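Side-chain contacts in polyguluronate lyase (Corynebacterium sp., PDB 1UAI), which probably cleaves the poly(alpha-L-guluronate) blocks of alginate as a lyase, on a jellyroll beta-sandwich scaffold: residues P34-D37 with T38-T41; K170-N174 with G175-T179. One frame throughout, in Å; residues are numbered along the deposited sequence.

Contact 1: P34-D37 with T38-T41; sequences PALD and TFAT
Leu36 and Phe39 meet on the inward side of a short 3-10 turn, where Leu36 CD1 lies 4.3 Å from Phe39 CD2, obliquely to the ring. The Leu36 CB points away from residues 38-41, and chi1 (-179°) and chi2 (56°) together bring CD1 back to the ring. Both side chains also rest on Ile31; Leu36 also touches Val18, and Phe39 touches Leu20, so this is the compact part of the contact. Two successive i to i+3 bonds wind the backbone: Thr38 N donates to Ala35 O at 3.1 Å and Phe39 N to Leu36 O at 3.2 Å.

The outer side is looser and wet. Thr38 OG1 is linked through one water to Pro34 O and through another to Ala35 O, the second water lying 2.7 Å from OG1. The Thr38 chi1 of 52° sets the hydroxyl between backbone N and carbonyl carbon, turned back over the preceding turn. A third water donates to both Leu36 O and Phe39 O, bridging the point where the chain straightens. Four carbonyls, Pro34 to Leu36 and Phe39, therefore accept from water, and solvent supplements the main-chain bonds in closing the turn, while apolar contacts hold its inner side.

Contact 2: K170-N174 with G175-T179; sequences KVYYN and GVLQT
The beta hairpin of strands 168-173 and 176-182 closes through a type I' turn from Tyr173 to Val176, with Asn174 and Gly175 at its corners. Tyr173 and Val176 are a hydrogen-bonded pair: each N donates to the other's O, both at 3.0 Å. The backbone angles of Gly175 (83/-8) would jam a CB against Asn174 O, which calls for glycine. Asn174 OD1 accepts from Glu159 N on the adjoining strand.

Further along, a classic beta bulge sets Gln178 and Thr179 both opposite Val171. Gln178 N donates to Val171 O at 2.8 Å, and Val171 N to Thr179 O at 3.0 Å. Bent at chi2 (-60°), the Gln178 chain passes its CG 3.7 Å from Tyr173 CB and brings NE2 within 3.0 Å of Val176 O. That oxygen is gripped from opposite faces of its carbonyl plane by this amide and Tyr173 N.

On the other side of the hairpin, Leu177 CD1 sits over one face of the Tyr172 ring, a CH-pi contact 4.0 Å from the centroid. Lys161 makes a cation-pi contact with the same ring. Lys170 CB and CD both pack against Leu177 CD1 from one side, each at 3.9 Å, and Lys170 NZ hydrogen-bonds Thr180 OG1.

Contact 1 comes first along the chain, in the loop between strands 27-31 and 45-47, and closes well before contact 2 opens. The two lie on opposite sides of the chain's centre, with centres 32 Å apart and nearest atoms about 24 Å apart, so they do not touch. Residues 34-41 rest on strands 16-20 and 27-31 of the larger antiparallel sheet, whereas 170-179 form the hairpin whose second strand is an outermost strand of the seven-stranded sheet. Through strands 134-139 and 144-149, the hairpin side chains also meet the larger sheet. Both contacts belong to the one jellyroll sandwich: a connecting loop at one end, a sheet margin at the other.

Contact 1: P34-D37 with T38-T41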
# COMPACT_ATOMS: atom_id res chain seq x y z
N PRO A 34 15.10 12.28 6.98
CA PRO A 34 14.21 12.82 8.01
C PRO A 34 13.17 13.83 7.51
O PRO A 34 12.30 14.24 8.27
CB PRO A 34 15.18 13.45 9.00
CG PRO A 34 16.22 14.01 8.09
CD PRO A 34 16.44 12.90 7.07
N ALA A 35 13.26 14.24 6.24
CA ALA A 35 12.30 15.20 5.71
C ALA A 35 10.87 14.67 5.81
O ALA A 35 9.93 15.45 5.99
CB ALA A 35 12.63 15.54 4.26
N LEU A 36 10.71 13.36 5.68
CA LEU A 36 9.39 12.75 5.74
C LEU A 36 8.67 13.06 7.05
O LEU A 36 7.44 13.12 7.08
CB LEU A 36 9.51 11.23 5.55
CG LEU A 36 8.21 10.42 5.56
CD1 LEU A 36 7.24 10.95 4.51
CD2 LEU A 36 8.52 8.95 5.30
N ASP A 37 9.43 13.26 8.13
CA ASP A 37 8.84 13.55 9.43
C ASP A 37 7.95 14.79 9.44
O ASP A 37 7.02 14.89 10.25
CB ASP A 37 9.93 13.69 10.49
CG ASP A 37 9.38 13.74 11.90
OD1 ASP A 37 8.66 12.79 12.29
OD2 ASP A 37 9.66 14.72 12.62
N THR A 38 8.23 15.74 8.55
CA THR A 38 7.41 16.95 8.48
C THR A 38 7.00 17.22 7.04
O THR A 38 7.03 18.36 6.58
CB THR A 38 8.15 18.18 9.07
OG1 THR A 38 9.45 18.30 8.48
CG2 THR A 38 8.29 18.04 10.58
N PHE A 39 6.61 16.17 6.33
CA PHE A 39 6.19 16.27 4.94
C PHE A 39 4.73 15.92 4.73
O PHE A 39 4.21 14.97 5.32
CB PHE A 39 7.02 15.33 4.05
CG PHE A 39 6.57 15.31 2.62
CD1 PHE A 39 6.81 16.39 1.78
CD2 PHE A 39 5.84 14.23 2.12
CE1 PHE A 39 6.34 16.40 0.47
CE2 PHE A 39 5.37 14.23 0.81
CZ PHE A 39 5.62 15.32 -0.02
N ALA A 40 4.08 16.68 3.86
CA ALA A 40 2.69 16.45 3.51
C ALA A 40 2.44 17.11 2.16
O ALA A 40 3.05 18.13 1.84
CB ALA A 40 1.75 17.04 4.55
N THR A 41 1.58 16.51 1.35
CA THR A 41 1.23 17.07 0.06
C THR A 41 -0.22 16.69 -0.24
O THR A 41 -0.52 15.55 -0.62
CB THR A 41 2.18 16.59 -1.06
OG1 THR A 41 1.80 17.20 -2.30
CG2 THR A 41 2.15 15.08 -1.21
O HOH W 1 11.60 16.75 9.29
O HOH W 2 10.35 18.23 5.97
O HOH W 3 4.65 13.08 7.30

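Contact 2: K170-N174 with G175-T179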
# COMPACT_ATOMS: atom_id res chain seq x y z
N LYS A 170 1.40 -16.20 5.71
CA LYS A 170 0.04 -16.35 6.24
C LYS A 170 -0.59 -14.96 6.14
O LYS A 170 -0.02 -13.99 6.63
CB LYS A 170 0.09 -16.79 7.70
CG LYS A 170 0.73 -18.15 7.94
CD LYS A 170 -0.18 -19.27 7.48
CE LYS A 170 0.36 -20.62 7.92
NZ LYS A 170 -0.60 -21.72 7.61
N VAL A 171 -1.75 -14.88 5.51
CA VAL A 171 -2.43 -13.59 5.34
C VAL A 171 -3.77 -13.61 6.08
O VAL A 171 -4.60 -14.49 5.86
CB VAL A 171 -2.67 -13.28 3.85
CG1 VAL A 171 -3.11 -11.84 3.68
CG2 VAL A 171 -1.39 -13.55 3.06
N TYR A 172 -3.97 -12.62 6.94
CA TYR A 172 -5.18 -12.51 7.76
C TYR A 172 -6.01 -11.27 7.46
O TYR A 172 -5.48 -10.23 7.07
CB TYR A 172 -4.79 -12.47 9.24
CG TYR A 172 -3.97 -13.64 9.72
CD1 TYR A 172 -4.57 -14.71 10.38
CD2 TYR A 172 -2.59 -13.68 9.49
CE1 TYR A 172 -3.81 -15.79 10.81
CE2 TYR A 172 -1.83 -14.76 9.92
CZ TYR A 172 -2.45 -15.81 10.58
OH TYR A 172 -1.70 -16.89 11.00
N TYR A 173 -7.32 -11.40 7.67
CA TYR A 173 -8.28 -10.32 7.49
C TYR A 173 -9.15 -10.37 8.74
O TYR A 173 -9.82 -11.37 9.00
CB TYR A 173 -9.13 -10.57 6.24
CG TYR A 173 -10.30 -9.63 6.06
CD1 TYR A 173 -10.12 -8.33 5.57
CD2 TYR A 173 -11.59 -10.05 6.35
CE1 TYR A 173 -11.22 -7.49 5.35
CE2 TYR A 173 -12.69 -9.22 6.14
CZ TYR A 173 -12.50 -7.95 5.64
OH TYR A 173 -13.59 -7.15 5.39
N ASN A 174 -9.11 -9.29 9.51
CA ASN A 174 -9.85 -9.20 10.77
C ASN A 174 -9.64 -10.42 11.66
O ASN A 174 -10.57 -10.97 12.24
CB ASN A 174 -11.35 -8.96 10.51
CG ASN A 174 -11.62 -7.56 9.99
OD1 ASN A 174 -10.84 -6.64 10.23
ND2 ASN A 174 -12.74 -7.39 9.30
N GLY A 175 -8.38 -10.84 11.75
CA GLY A 175 -8.01 -11.96 12.59
C GLY A 175 -8.19 -13.36 12.02
O GLY A 175 -7.74 -14.33 12.64
N VAL A 176 -8.83 -13.48 10.87
CA VAL A 176 -9.07 -14.78 10.27
C VAL A 176 -8.10 -15.09 9.13
O VAL A 176 -7.92 -14.28 8.22
CB VAL A 176 -10.53 -14.88 9.75
CG1 VAL A 176 -10.77 -16.25 9.13
CG2 VAL A 176 -11.50 -14.63 10.89
N LEU A 177 -7.47 -16.26 9.19
CA LEU A 177 -6.53 -16.68 8.16
C LEU A 177 -7.28 -16.84 6.84
O LEU A 177 -8.26 -17.57 6.75
CB LEU A 177 -5.88 -18.01 8.55
CG LEU A 177 -4.85 -18.59 7.58
CD1 LEU A 177 -3.69 -17.62 7.40
CD2 LEU A 177 -4.34 -19.92 8.12
N GLN A 178 -6.80 -16.14 5.81
CA GLN A 178 -7.43 -16.18 4.49
C GLN A 178 -6.74 -17.13 3.54
O GLN A 178 -7.38 -17.81 2.74
CB GLN A 178 -7.43 -14.78 3.88
CG GLN A 178 -8.19 -13.75 4.69
CD GLN A 178 -9.65 -14.13 4.86
OE1 GLN A 178 -10.35 -14.37 3.88
NE2 GLN A 178 -10.10 -14.18 6.11
N THR A 179 -5.41 -17.17 3.61
CA THR A 179 -4.64 -18.04 2.74
C THR A 179 -3.21 -18.16 3.24
O THR A 179 -2.72 -17.31 3.98
CB THR A 179 -4.61 -17.49 1.30
OG1 THR A 179 -3.95 -18.43 0.44
CG2 THR A 179 -3.86 -16.16 1.24